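Local structure of DUF4785 domain-containing protein (Legionella pneumophila subsp. pneumophila, 4KH9) at residues A71-T76 with A123-K128; V62-L67 with I153-K158; R294-S299 with Q317-L322; A268-V273 with L349-Y354; T162-E167 with A181-H186. The protein is of unknown function but binds calcium ions and is built from three successive domains composed mainly of beta strands. All coordinates share one frame; numbering follows the deposited sequence. Where two conformers were deposited one is given.

Interaction 1 (A71-T76 with A123-K128)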
# COMPACT_ATOMS: atom_id res chain seq x y z
N ALA A 71 -20.13 2.43 -17.17
CA ALA A 71 -18.80 2.13 -16.69
C ALA A 71 -17.78 3.07 -17.33
O ALA A 71 -18.00 3.56 -18.44
CB ALA A 71 -18.43 0.68 -16.97
N VAL A 72 -16.68 3.34 -16.61
CA VAL A 72 -15.63 4.23 -17.12
C VAL A 72 -14.42 3.36 -17.52
O VAL A 72 -14.00 2.51 -16.75
CB VAL A 72 -15.29 5.31 -16.08
CG1 VAL A 72 -14.17 6.22 -16.59
CG2 VAL A 72 -16.54 6.15 -15.72
N VAL A 73 -13.93 3.54 -18.74
CA VAL A 73 -12.83 2.75 -19.32
C VAL A 73 -11.64 3.66 -19.67
O VAL A 73 -11.83 4.71 -20.29
CB VAL A 73 -13.32 1.93 -20.54
CG1 VAL A 73 -12.20 1.09 -21.16
CG2 VAL A 73 -14.51 1.04 -20.16
N ARG A 74 -10.43 3.22 -19.28
CA ARG A 74 -9.19 3.93 -19.57
C ARG A 74 -8.17 2.99 -20.21
O ARG A 74 -7.91 1.91 -19.69
CB ARG A 74 -8.61 4.58 -18.29
CG ARG A 74 -7.36 5.43 -18.53
CD ARG A 74 -6.90 6.22 -17.33
NE ARG A 74 -6.58 5.39 -16.16
CZ ARG A 74 -7.34 5.29 -15.07
NH1 ARG A 74 -8.49 5.95 -15.00
NH2 ARG A 74 -6.95 4.53 -14.06
N ILE A 75 -7.60 3.41 -21.34
CA ILE A 75 -6.58 2.63 -22.06
C ILE A 75 -5.34 3.51 -22.21
O ILE A 75 -5.42 4.56 -22.85
CB ILE A 75 -7.14 2.17 -23.43
CG1 ILE A 75 -8.45 1.38 -23.26
CG2 ILE A 75 -6.07 1.42 -24.27
CD1 ILE A 75 -9.56 1.86 -24.26
N THR A 76 -4.21 3.11 -21.60
CA THR A 76 -2.95 3.87 -21.66
C THR A 76 -1.84 2.95 -22.17
O THR A 76 -1.78 1.79 -21.77
CB THR A 76 -2.57 4.51 -20.30
OG1 THR A 76 -2.29 3.48 -19.35
CG2 THR A 76 -3.68 5.41 -19.73
N ALA A 123 -6.84 6.91 -24.37
CA ALA A 123 -8.26 6.76 -24.63
C ALA A 123 -9.01 6.53 -23.32
O ALA A 123 -8.71 5.57 -22.60
CB ALA A 123 -8.54 5.63 -25.61
N MSE A 124 -9.93 7.44 -22.99
CA MSE A 124 -10.77 7.34 -21.79
C MSE A 124 -12.21 7.69 -22.16
O MSE A 124 -12.44 8.63 -22.91
CB MSE A 124 -10.26 8.24 -20.65
CG MSE A 124 -11.05 8.05 -19.34
SE MSE A 124 -10.26 9.01 -17.85
CE MSE A 124 -11.26 8.32 -16.31
N LEU A 125 -13.17 6.93 -21.64
CA LEU A 125 -14.56 7.19 -21.94
C LEU A 125 -15.48 6.62 -20.89
O LEU A 125 -15.17 5.64 -20.22
CB LEU A 125 -14.98 6.62 -23.34
CG LEU A 125 -15.28 5.11 -23.44
CD1 LEU A 125 -16.31 4.83 -24.51
CD2 LEU A 125 -13.98 4.28 -23.64
N GLN A 126 -16.65 7.21 -20.82
CA GLN A 126 -17.71 6.64 -20.03
C GLN A 126 -18.71 6.08 -21.04
O GLN A 126 -19.14 6.81 -21.93
CB GLN A 126 -18.33 7.64 -19.05
CG GLN A 126 -19.40 6.96 -18.19
CD GLN A 126 -19.94 7.86 -17.10
OE1 GLN A 126 -20.16 9.08 -17.29
NE2 GLN A 126 -20.23 7.25 -15.98
N ILE A 127 -19.05 4.82 -20.90
CA ILE A 127 -19.97 4.15 -21.83
C ILE A 127 -21.36 4.75 -21.66
O ILE A 127 -21.83 4.88 -20.51
CB ILE A 127 -19.97 2.60 -21.67
CG1 ILE A 127 -18.55 2.04 -21.80
CG2 ILE A 127 -20.92 1.96 -22.70
CD1 ILE A 127 -18.41 0.53 -21.41
N LYS A 128 -22.02 5.13 -22.79
CA LYS A 128 -23.39 5.68 -22.76
C LYS A 128 -24.33 4.69 -22.06
O LYS A 128 -24.29 3.49 -22.40
CB LYS A 128 -23.90 5.98 -24.16
CG LYS A 128 -23.19 7.10 -24.87
CD LYS A 128 -23.84 7.39 -26.23
CE LYS A 128 -23.73 6.27 -27.24
NZ LYS A 128 -24.31 6.71 -28.55
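In the conformer given, the guanidinium of Arg74 has methyl CE of the selenomethionine Met124 at its edge, in the guanidinium plane, 3.9 Å from NH1 of Arg74; the two long side chains lie side by side and point the same way. The same methyl also touches Val72, its CE 3.6 Å from Val72 CG1. The chain of Met124 is extended, with CG anti to the backbone N (chi1 -174°), which carries CE out to both partners. The amide of Gln126 passes Val72 CG2 with CD and NE2, while NE2 is bonded to the carbonyl of Gly70. On the reverse face, formed by Val73, Ile75, Ala123 and Leu125, the contacts are apolar: Leu125 CD2 lies 3.9 Å from Val73 CB, and Ile75 CD1 4.1 Å from Ala123 CB. Val73 and Leu125 exchange two backbone hydrogen bonds, as do Ile75 and Ala123, and a fifth, from Ile127 N to Ala71 O at 3.0 Å, prolongs the ladder. Ile75 and Ile127 continue inward to Leu138 and Phe136 of strand 135-140. This is an antiparallel pairing at the margin of a four-stranded sheet, where Met124 also bonds to the backbone of Ala117, consistent with one layer of a beta sandwich.

Interaction 2 (V62-L67 with I153-K158)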
# COMPACT_ATOMS: atom_id res chain seq x y z
N VAL A 62 -10.38 -7.80 -26.89
CA VAL A 62 -10.28 -7.92 -25.44
C VAL A 62 -11.67 -7.72 -24.82
O VAL A 62 -12.36 -6.75 -25.14
CB VAL A 62 -9.23 -6.88 -24.92
CG1 VAL A 62 -9.36 -6.62 -23.43
CG2 VAL A 62 -7.81 -7.34 -25.27
N ILE A 63 -12.05 -8.59 -23.87
CA ILE A 63 -13.33 -8.49 -23.20
C ILE A 63 -13.29 -7.40 -22.15
O ILE A 63 -12.44 -7.43 -21.26
CB ILE A 63 -13.76 -9.85 -22.58
CG1 ILE A 63 -14.07 -10.89 -23.70
CG2 ILE A 63 -14.97 -9.68 -21.59
CD1 ILE A 63 -14.00 -12.34 -23.27
N ILE A 64 -14.24 -6.44 -22.25
CA ILE A 64 -14.49 -5.41 -21.25
C ILE A 64 -15.81 -5.83 -20.62
O ILE A 64 -16.83 -5.79 -21.30
CB ILE A 64 -14.48 -3.97 -21.83
CG1 ILE A 64 -13.10 -3.61 -22.44
CG2 ILE A 64 -14.93 -2.95 -20.76
CD1 ILE A 64 -13.06 -2.26 -23.15
N SER A 65 -15.79 -6.30 -19.35
CA SER A 65 -16.99 -6.80 -18.69
C SER A 65 -17.50 -5.79 -17.67
O SER A 65 -16.75 -5.29 -16.83
CB SER A 65 -16.70 -8.14 -18.01
OG SER A 65 -15.70 -8.01 -17.02
N THR A 66 -18.77 -5.42 -17.80
CA THR A 66 -19.41 -4.47 -16.93
C THR A 66 -20.68 -5.10 -16.37
O THR A 66 -21.28 -5.95 -17.03
CB THR A 66 -19.67 -3.12 -17.66
OG1 THR A 66 -20.70 -3.30 -18.62
CG2 THR A 66 -18.40 -2.52 -18.31
N LEU A 67 -21.10 -4.67 -15.18
CA LEU A 67 -22.29 -5.18 -14.50
C LEU A 67 -23.37 -4.09 -14.37
O LEU A 67 -24.53 -4.39 -14.00
CB LEU A 67 -21.91 -5.72 -13.11
CG LEU A 67 -20.89 -6.87 -13.10
CD1 LEU A 67 -20.48 -7.21 -11.67
CD2 LEU A 67 -21.44 -8.11 -13.87
N ILE A 153 -5.44 -1.50 -19.22
CA ILE A 153 -6.88 -1.30 -19.34
C ILE A 153 -7.40 -1.17 -17.93
O ILE A 153 -7.17 -2.06 -17.12
CB ILE A 153 -7.63 -2.41 -20.12
CG1 ILE A 153 -6.97 -2.76 -21.47
CG2 ILE A 153 -9.15 -2.05 -20.28
CD1 ILE A 153 -6.87 -1.70 -22.48
N SER A 154 -8.11 -0.10 -17.66
CA SER A 154 -8.72 0.12 -16.37
C SER A 154 -10.24 0.27 -16.56
O SER A 154 -10.68 1.05 -17.40
CB SER A 154 -8.13 1.34 -15.69
OG SER A 154 -8.73 1.54 -14.43
N VAL A 155 -11.01 -0.54 -15.85
CA VAL A 155 -12.46 -0.51 -15.93
C VAL A 155 -13.01 -0.18 -14.57
O VAL A 155 -12.84 -0.96 -13.65
CB VAL A 155 -13.07 -1.84 -16.48
CG1 VAL A 155 -14.60 -1.78 -16.53
CG2 VAL A 155 -12.49 -2.21 -17.86
N LEU A 156 -13.68 0.96 -14.45
CA LEU A 156 -14.39 1.36 -13.26
C LEU A 156 -15.87 1.11 -13.51
O LEU A 156 -16.50 1.79 -14.33
CB LEU A 156 -14.11 2.81 -12.84
CG LEU A 156 -14.97 3.35 -11.68
CD1 LEU A 156 -14.64 2.65 -10.36
CD2 LEU A 156 -14.87 4.86 -11.57
N ASP A 157 -16.43 0.11 -12.83
CA ASP A 157 -17.84 -0.25 -12.96
C ASP A 157 -18.57 0.59 -11.92
O ASP A 157 -19.06 0.11 -10.90
CB ASP A 157 -17.99 -1.79 -12.77
CG ASP A 157 -19.22 -2.41 -13.41
OD1 ASP A 157 -20.03 -1.66 -14.03
OD2 ASP A 157 -19.37 -3.64 -13.31
N LYS A 158 -18.53 1.90 -12.17
CA LYS A 158 -18.98 3.00 -11.34
C LYS A 158 -20.36 2.76 -10.70
O LYS A 158 -20.55 3.12 -9.53
CB LYS A 158 -19.02 4.30 -12.21
CG LYS A 158 -19.17 5.58 -11.41
CD LYS A 158 -19.07 6.84 -12.25
CE LYS A 158 -19.13 8.05 -11.35
NZ LYS A 158 -18.78 9.31 -12.07
O HOH W 1 -17.35 -5.09 -14.29
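Two facing sheets of the N-terminal domain meet here, joined by apolar packing at Ile64 and Val155 and by a carboxylate-to-backbone bond at Asp157 and Leu67. Ile64 CG2 comes to 3.9 Å from Val155 CG2, the two branched side chains meeting at a slant. Further along, Asp157 directs its carboxylate at the loop after strand 62-65. Leu67 N donates to Asp157 OD2 at 2.7 Å with an N-H...O angle of 144°, meeting the syn side 17° out of the carboxylate plane; a second, weak bond runs from Leu67 N to Asp157 OD1 at 3.4 Å. One water donates both to Ser65 O at 2.6 Å and to Asp157 OD2 at 2.7 Å. With a salt bridge from Arg255 as well, OD2 has three partners, while OD1 accepts from Ala68 N. This buried, donor-rich setting would probably favour the ionised carboxylate and fix its rotation. Asp157 centres an inverse gamma turn after strand 150-156, and the contact is consistent with facing sheets of a beta sandwich bridged by a carboxylate.

Interaction 3 (R294-S299 with Q317-L322)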
# COMPACT_ATOMS: atom_id res chain seq x y z
N ARG A 294 21.96 6.15 10.25
CA ARG A 294 21.48 7.19 11.16
C ARG A 294 20.18 6.71 11.78
O ARG A 294 19.24 6.33 11.09
CB ARG A 294 21.32 8.54 10.45
CG ARG A 294 20.93 9.65 11.42
CD ARG A 294 20.86 10.98 10.71
NE ARG A 294 20.60 12.06 11.66
CZ ARG A 294 21.48 12.56 12.52
NH1 ARG A 294 22.70 12.07 12.59
NH2 ARG A 294 21.12 13.53 13.34
N TYR A 295 20.13 6.72 13.11
CA TYR A 295 18.97 6.26 13.85
C TYR A 295 18.45 7.34 14.79
O TYR A 295 19.24 8.15 15.32
CB TYR A 295 19.33 5.02 14.68
CG TYR A 295 19.73 3.82 13.86
CD1 TYR A 295 18.79 2.91 13.41
CD2 TYR A 295 21.07 3.58 13.56
CE1 TYR A 295 19.16 1.80 12.64
CE2 TYR A 295 21.45 2.46 12.81
CZ TYR A 295 20.49 1.56 12.37
OH TYR A 295 20.85 0.48 11.59
N ALA A 296 17.13 7.33 15.02
CA ALA A 296 16.54 8.27 15.96
C ALA A 296 15.76 7.53 16.99
O ALA A 296 14.92 6.70 16.66
CB ALA A 296 15.66 9.29 15.26
N LEU A 297 16.06 7.80 18.24
CA LEU A 297 15.32 7.26 19.36
C LEU A 297 14.33 8.30 19.81
O LEU A 297 14.73 9.37 20.23
CB LEU A 297 16.27 6.87 20.48
CG LEU A 297 15.64 6.43 21.80
CD1 LEU A 297 14.76 5.17 21.61
CD2 LEU A 297 16.69 6.22 22.83
N GLN A 298 13.03 7.98 19.72
CA GLN A 298 11.96 8.90 20.10
C GLN A 298 11.18 8.36 21.27
O GLN A 298 10.86 7.17 21.28
CB GLN A 298 11.02 9.13 18.91
CG GLN A 298 10.30 10.45 18.97
CD GLN A 298 9.30 10.57 17.86
OE1 GLN A 298 8.08 10.45 18.07
NE2 GLN A 298 9.78 10.84 16.65
N SER A 299 10.85 9.23 22.25
CA SER A 299 10.09 8.89 23.46
C SER A 299 9.16 10.02 23.84
O SER A 299 9.41 11.17 23.50
CB SER A 299 11.03 8.58 24.61
OG SER A 299 10.33 7.97 25.69
N GLN A 317 13.71 13.40 21.29
CA GLN A 317 14.28 12.64 20.21
C GLN A 317 15.81 12.77 20.17
O GLN A 317 16.33 13.88 20.06
CB GLN A 317 13.67 13.08 18.86
CG GLN A 317 14.17 12.25 17.70
CD GLN A 317 13.45 12.57 16.43
OE1 GLN A 317 12.44 11.95 16.12
NE2 GLN A 317 13.94 13.55 15.70
N ARG A 318 16.50 11.63 20.19
CA ARG A 318 17.95 11.53 20.07
C ARG A 318 18.29 10.90 18.73
O ARG A 318 17.96 9.74 18.51
CB ARG A 318 18.55 10.71 21.24
CG ARG A 318 20.07 10.37 21.11
CD ARG A 318 21.01 11.56 21.28
NE ARG A 318 20.90 12.15 22.62
CZ ARG A 318 21.60 13.18 23.07
NH1 ARG A 318 22.50 13.76 22.29
NH2 ARG A 318 21.39 13.65 24.29
N ALA A 319 18.92 11.65 17.83
CA ALA A 319 19.32 11.17 16.50
C ALA A 319 20.84 11.21 16.37
O ALA A 319 21.46 12.23 16.68
CB ALA A 319 18.66 12.01 15.41
N GLN A 320 21.45 10.08 16.01
CA GLN A 320 22.90 9.99 15.83
C GLN A 320 23.26 8.90 14.83
O GLN A 320 22.41 8.09 14.45
CB GLN A 320 23.63 9.75 17.17
CG GLN A 320 23.16 8.59 18.03
CD GLN A 320 23.80 8.71 19.39
OE1 GLN A 320 23.22 9.26 20.34
NE2 GLN A 320 25.03 8.24 19.52
N TRP A 321 24.52 8.92 14.37
CA TRP A 321 25.08 7.91 13.48
C TRP A 321 25.54 6.74 14.32
O TRP A 321 26.27 6.97 15.29
CB TRP A 321 26.23 8.47 12.64
CG TRP A 321 26.87 7.42 11.78
CD1 TRP A 321 27.96 6.65 12.09
CD2 TRP A 321 26.44 7.02 10.47
NE1 TRP A 321 28.23 5.78 11.05
CE2 TRP A 321 27.31 5.98 10.05
CE3 TRP A 321 25.45 7.48 9.59
CZ2 TRP A 321 27.17 5.35 8.81
CZ3 TRP A 321 25.31 6.86 8.36
CH2 TRP A 321 26.18 5.82 7.97
N LEU A 322 25.12 5.49 13.98
CA LEU A 322 25.53 4.33 14.77
C LEU A 322 26.14 3.25 13.88
O LEU A 322 25.53 2.83 12.90
CB LEU A 322 24.35 3.74 15.58
CG LEU A 322 23.63 4.65 16.60
CD1 LEU A 322 22.32 4.05 17.04
CD2 LEU A 322 24.51 4.98 17.80
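Strands 294-299 and 317-322 run antiparallel with their axes 4.4 Å apart, and Tyr295-Gln320 and Leu297-Arg318 are the hydrogen-bonded pairs, each bonded in both directions; the shortest bond runs from Leu297 N to Arg318 O at 2.7 Å. At one end of the ladder, Gln298 NE2 donates to Gln317 OE1 at 2.9 Å with an N-H...O angle of 154°. The two amide planes are turned 39° against each other, and the donor stands somewhat off the carbonyl plane of Gln317. Gln298 OE1 is taken up by the hydroxyl of Tyr348. Next on this face Ala296 CB lies 4.1 Å from Ala319 CB. With CG anti to the backbone N (chi1 -175°) and an extended chain, Arg294 crosses the neighbouring strand: one face of its guanidinium rests over the Ala319-Gln320 peptide, and NH2 is 3.6 Å from Ala319 CB. NH1 reaches beyond, to the carbonyls of Glu23 and Ser21. On the other face Leu322 CD1 packs 3.7 Å from Tyr295 CD2, set obliquely to the ring, whose hydroxyl bonds to Thr291 O. The chemistry implies a hairpin in which an amide pair adds a side-chain bond to the ladder at one end, while at the other a guanidinium lies over the partner's peptide and bonds to backbone carbonyls next to strand 25-29.

Interaction 4 (A268-V273 with L349-Y354); sequences ASLMNV and LRLIDY
The two sheets of the C-terminal beta sandwich meet here through Ala268, Leu270 and Val273 on one and Leu349 and Leu351 on the other. The strand axes approach to 7.9 Å and run at 153°, and no hydrogen bond links the two segments: contact is between apolar side-chain carbons. Leu351 sends CD2 across to Ala268, ending 3.6 Å from its CB, and the same methyl lies 4.2 Å from Leu270 CD2. The other branch of Leu270 meets Leu349, two positions earlier in the strand, with CD1 3.8 Å from Leu349 CB, so that its two branches serve one leucine each, both met at a slant. Leu349 and Val273 meet tip to tip, CD1 of Leu349 standing 3.8 Å from CG1 of Val273. Leu270 and Val273 face the same way although two residues separate them; the psi of -52° at Met271, and the pairing of both Met271 and Asn272 with Thr286, are consistent with a classic beta bulge that resets the alternation. Val285 and Val287 of the adjacent strand 281-289 add to the apolar layer. Two antiparallel sheets packed face to face through an apolar core are consistent with the immunoglobulin-like sandwich of the E-set clan.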
# COMPACT_ATOMS: atom_id res chain seq x y z
N ALA A 268 18.16 -2.47 13.83
CA ALA A 268 18.57 -2.14 15.20
C ALA A 268 17.43 -2.39 16.17
O ALA A 268 16.25 -2.33 15.77
CB ALA A 268 19.03 -0.68 15.29
N SER A 269 17.77 -2.73 17.42
CA SER A 269 16.78 -3.01 18.44
C SER A 269 17.13 -2.38 19.77
O SER A 269 18.31 -2.26 20.10
CB SER A 269 16.63 -4.52 18.63
OG SER A 269 16.12 -5.13 17.46
N LEU A 270 16.11 -1.97 20.52
CA LEU A 270 16.24 -1.45 21.89
C LEU A 270 16.23 -2.64 22.85
O LEU A 270 15.43 -3.57 22.66
CB LEU A 270 15.13 -0.45 22.24
CG LEU A 270 14.94 0.76 21.32
CD1 LEU A 270 13.72 1.55 21.74
CD2 LEU A 270 16.18 1.66 21.31
N MSE A 271 17.10 -2.64 23.88
CA MSE A 271 17.19 -3.78 24.80
C MSE A 271 16.81 -3.45 26.25
O MSE A 271 16.02 -4.17 26.85
CB MSE A 271 18.61 -4.36 24.77
CG MSE A 271 19.02 -4.90 23.41
SE MSE A 271 20.90 -5.35 23.34
CE MSE A 271 20.92 -6.86 24.67
N ASN A 272 17.41 -2.42 26.84
CA ASN A 272 17.19 -2.06 28.24
C ASN A 272 17.02 -0.56 28.38
O ASN A 272 17.76 0.17 27.74
CB ASN A 272 18.38 -2.51 29.13
CG ASN A 272 18.67 -3.99 29.14
OD1 ASN A 272 18.16 -4.74 30.00
ND2 ASN A 272 19.55 -4.44 28.24
N VAL A 273 16.10 -0.10 29.23
CA VAL A 273 15.90 1.33 29.46
C VAL A 273 15.96 1.57 30.98
O VAL A 273 15.41 0.79 31.76
CB VAL A 273 14.63 1.92 28.78
CG1 VAL A 273 13.36 1.16 29.15
CG2 VAL A 273 14.48 3.41 29.03
N LEU A 349 8.60 3.90 23.21
CA LEU A 349 10.00 3.86 22.82
C LEU A 349 10.07 3.40 21.38
O LEU A 349 9.79 2.24 21.09
CB LEU A 349 10.83 2.96 23.75
CG LEU A 349 10.96 3.42 25.19
CD1 LEU A 349 11.62 2.35 26.01
CD2 LEU A 349 11.73 4.73 25.30
N ARG A 350 10.37 4.34 20.47
CA ARG A 350 10.42 4.09 19.02
C ARG A 350 11.82 4.37 18.46
O ARG A 350 12.44 5.38 18.81
CB ARG A 350 9.39 4.97 18.29
CG ARG A 350 7.96 4.53 18.60
CD ARG A 350 6.89 5.41 17.99
NE ARG A 350 5.58 4.99 18.48
CZ ARG A 350 4.48 5.73 18.42
NH1 ARG A 350 4.52 6.94 17.88
NH2 ARG A 350 3.34 5.27 18.91
N LEU A 351 12.32 3.47 17.60
CA LEU A 351 13.62 3.66 16.99
C LEU A 351 13.45 3.71 15.47
O LEU A 351 12.89 2.78 14.89
CB LEU A 351 14.61 2.57 17.44
CG LEU A 351 16.06 2.73 16.96
CD1 LEU A 351 16.77 3.85 17.71
CD2 LEU A 351 16.82 1.45 17.18
N ILE A 352 13.87 4.82 14.85
CA ILE A 352 13.73 5.05 13.41
C ILE A 352 15.08 4.86 12.74
O ILE A 352 16.07 5.36 13.25
CB ILE A 352 13.15 6.48 13.09
CG1 ILE A 352 11.76 6.67 13.73
CG2 ILE A 352 13.06 6.74 11.56
CD1 ILE A 352 11.24 8.10 13.77
N ASP A 353 15.08 4.23 11.59
CA ASP A 353 16.26 4.09 10.73
C ASP A 353 16.06 5.05 9.58
O ASP A 353 15.21 4.79 8.74
CB ASP A 353 16.45 2.63 10.26
CG ASP A 353 17.62 2.37 9.32
OD1 ASP A 353 18.27 3.35 8.88
OD2 ASP A 353 17.92 1.19 9.07
N TYR A 354 16.85 6.14 9.51
CA TYR A 354 16.70 7.12 8.43
C TYR A 354 17.18 6.59 7.09
O TYR A 354 16.81 7.17 6.06
CB TYR A 354 17.41 8.42 8.77
CG TYR A 354 16.67 9.23 9.80
CD1 TYR A 354 15.52 9.94 9.46
CD2 TYR A 354 17.14 9.35 11.10
CE1 TYR A 354 14.85 10.73 10.39
CE2 TYR A 354 16.50 10.15 12.04
CZ TYR A 354 15.33 10.82 11.69
OH TYR A 354 14.67 11.59 12.61

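Interaction 5 (T162-E167 with A181-H186); sequences TYLEVE and ATISLH
His186, Tyr163 and Glu167 have the most surface buried in this pairing, and the first two form its aromatic end. His186 CB lies over one face of the Tyr163 ring, 3.8 Å from the ring centroid and 24° off the normal, a CH-pi contact displaced toward the rim. The imidazole itself is turned obliquely, its plane at 42° to the phenol, and its CD2 comes within 3.4 Å of Tyr163 CE1. Tyr163 has CG between the backbone N and the carbonyl carbon (chi1 59°), which folds the ring over toward the partner strand. The two residues also exchange backbone hydrogen bonds, His186 N meeting Tyr163 O at 2.9 Å. Glu165 CB touches the imidazole at its edge, near the ring plane, while its carboxylate forms a salt bridge with Arg45. Glu167 holds the far end: its O accepts from Thr182 N at 3.0 Å, and its CG lies 4.3 Å from Thr182 CB. Between these ends Ser184 OG hydrogen-bonds a water at 2.6 Å. The opposite face is apolar, Leu164 CD1 packing 3.8 Å from Ile183 CG2, with both side chains pointing the same way. Flanked by strands 44-46 and 220-226, this regular antiparallel ladder has an apolar and a largely polar face, as expected of a strand pair in a beta sandwich and consistent with the E-set assignment of the central domain.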
# COMPACT_ATOMS: atom_id res chain seq x y z
N THR A 162 -21.40 -4.49 -6.98
CA THR A 162 -20.46 -5.60 -6.78
C THR A 162 -19.06 -5.03 -6.56
O THR A 162 -18.55 -4.29 -7.41
CB THR A 162 -20.46 -6.63 -7.93
OG1 THR A 162 -21.75 -7.23 -8.00
CG2 THR A 162 -19.42 -7.75 -7.72
N TYR A 163 -18.47 -5.35 -5.39
CA TYR A 163 -17.14 -4.86 -5.09
C TYR A 163 -16.26 -5.95 -4.52
O TYR A 163 -16.76 -6.97 -4.02
CB TYR A 163 -17.19 -3.66 -4.12
CG TYR A 163 -17.85 -3.97 -2.79
CD1 TYR A 163 -17.12 -4.48 -1.72
CD2 TYR A 163 -19.21 -3.72 -2.59
CE1 TYR A 163 -17.71 -4.72 -0.49
CE2 TYR A 163 -19.82 -3.98 -1.36
CZ TYR A 163 -19.06 -4.46 -0.31
OH TYR A 163 -19.63 -4.71 0.91
N LEU A 164 -14.96 -5.73 -4.61
CA LEU A 164 -13.94 -6.60 -4.05
C LEU A 164 -13.39 -5.94 -2.83
O LEU A 164 -13.00 -4.77 -2.92
CB LEU A 164 -12.82 -6.89 -5.07
CG LEU A 164 -11.71 -7.83 -4.60
CD1 LEU A 164 -12.21 -9.27 -4.50
CD2 LEU A 164 -10.52 -7.75 -5.51
N GLU A 165 -13.37 -6.64 -1.69
CA GLU A 165 -12.79 -6.07 -0.47
C GLU A 165 -11.48 -6.82 -0.12
O GLU A 165 -11.47 -8.03 -0.12
CB GLU A 165 -13.80 -6.10 0.68
CG GLU A 165 -13.26 -5.39 1.92
CD GLU A 165 -14.27 -5.23 3.03
OE1 GLU A 165 -15.25 -4.48 2.83
OE2 GLU A 165 -14.06 -5.81 4.13
N VAL A 166 -10.37 -6.08 0.12
CA VAL A 166 -9.06 -6.65 0.46
C VAL A 166 -8.52 -5.95 1.69
O VAL A 166 -8.80 -4.76 1.91
CB VAL A 166 -8.05 -6.57 -0.71
CG1 VAL A 166 -8.57 -7.29 -1.95
CG2 VAL A 166 -7.65 -5.12 -1.03
N GLU A 167 -7.73 -6.66 2.49
CA GLU A 167 -7.03 -6.09 3.66
C GLU A 167 -5.94 -7.04 4.15
O GLU A 167 -6.02 -8.23 3.89
CB GLU A 167 -7.99 -5.76 4.83
CG GLU A 167 -8.76 -6.93 5.38
CD GLU A 167 -9.53 -6.63 6.66
OE1 GLU A 167 -8.88 -6.26 7.67
OE2 GLU A 167 -10.77 -6.80 6.66
N ALA A 181 -3.73 -12.03 4.35
CA ALA A 181 -4.65 -11.17 3.63
C ALA A 181 -6.03 -11.81 3.57
O ALA A 181 -6.16 -13.04 3.60
CB ALA A 181 -4.14 -10.90 2.23
N THR A 182 -7.06 -10.98 3.55
CA THR A 182 -8.45 -11.42 3.38
C THR A 182 -8.94 -10.77 2.12
O THR A 182 -8.75 -9.57 1.96
CB THR A 182 -9.30 -11.11 4.61
OG1 THR A 182 -8.57 -11.49 5.78
CG2 THR A 182 -10.67 -11.82 4.56
N ILE A 183 -9.54 -11.56 1.23
CA ILE A 183 -10.04 -11.14 -0.09
C ILE A 183 -11.48 -11.62 -0.19
O ILE A 183 -11.73 -12.82 -0.12
CB ILE A 183 -9.11 -11.73 -1.21
CG1 ILE A 183 -7.64 -11.26 -1.04
CG2 ILE A 183 -9.65 -11.41 -2.63
CD1 ILE A 183 -6.53 -12.31 -1.50
N SER A 184 -12.42 -10.68 -0.34
CA SER A 184 -13.85 -11.02 -0.37
C SER A 184 -14.57 -10.33 -1.52
O SER A 184 -14.31 -9.16 -1.80
CB SER A 184 -14.55 -10.62 0.93
OG SER A 184 -13.67 -10.71 2.04
N LEU A 185 -15.46 -11.06 -2.17
CA LEU A 185 -16.28 -10.54 -3.24
C LEU A 185 -17.70 -10.36 -2.72
O LEU A 185 -18.31 -11.34 -2.30
CB LEU A 185 -16.23 -11.44 -4.49
CG LEU A 185 -16.96 -10.88 -5.74
CD1 LEU A 185 -16.29 -9.60 -6.25
CD2 LEU A 185 -16.99 -11.91 -6.86
N HIS A 186 -18.23 -9.12 -2.78
CA HIS A 186 -19.55 -8.82 -2.25
C HIS A 186 -20.53 -8.19 -3.25
O HIS A 186 -20.14 -7.45 -4.17
CB HIS A 186 -19.43 -7.83 -1.07
CG HIS A 186 -18.60 -8.32 0.08
ND1 HIS A 186 -19.07 -9.27 0.96
CD2 HIS A 186 -17.37 -7.92 0.48
CE1 HIS A 186 -18.11 -9.44 1.85
NE2 HIS A 186 -17.07 -8.62 1.62
O HOH W 2 -11.81 -8.96 2.57

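How the interactions relate
Interactions 1 and 2 form one unit of the N-terminal domain: their centres are 9 Å apart, strands 72-77 and 150-156 are sheet neighbours, and interaction 1 is nested within the loop that interaction 2 closes. Interactions 3 and 4 repeat this scheme in the C-terminal domain, with centres 8 Å apart and strands 293-302 and 345-353 adjacent. Interaction 5 lies in the central domain, its centre about 17 Å from that of interaction 2, which it touches where Leu67 packs on Thr162. Calcium-binding residues, without bound ions in this chain's model, lie near two contacts: the Gln317 side chain is about 5 Å from that of Asp27, and Ile183 about 8 Å from Asp198. Ser65 is farther, about 12 Å from a bound calcium ion.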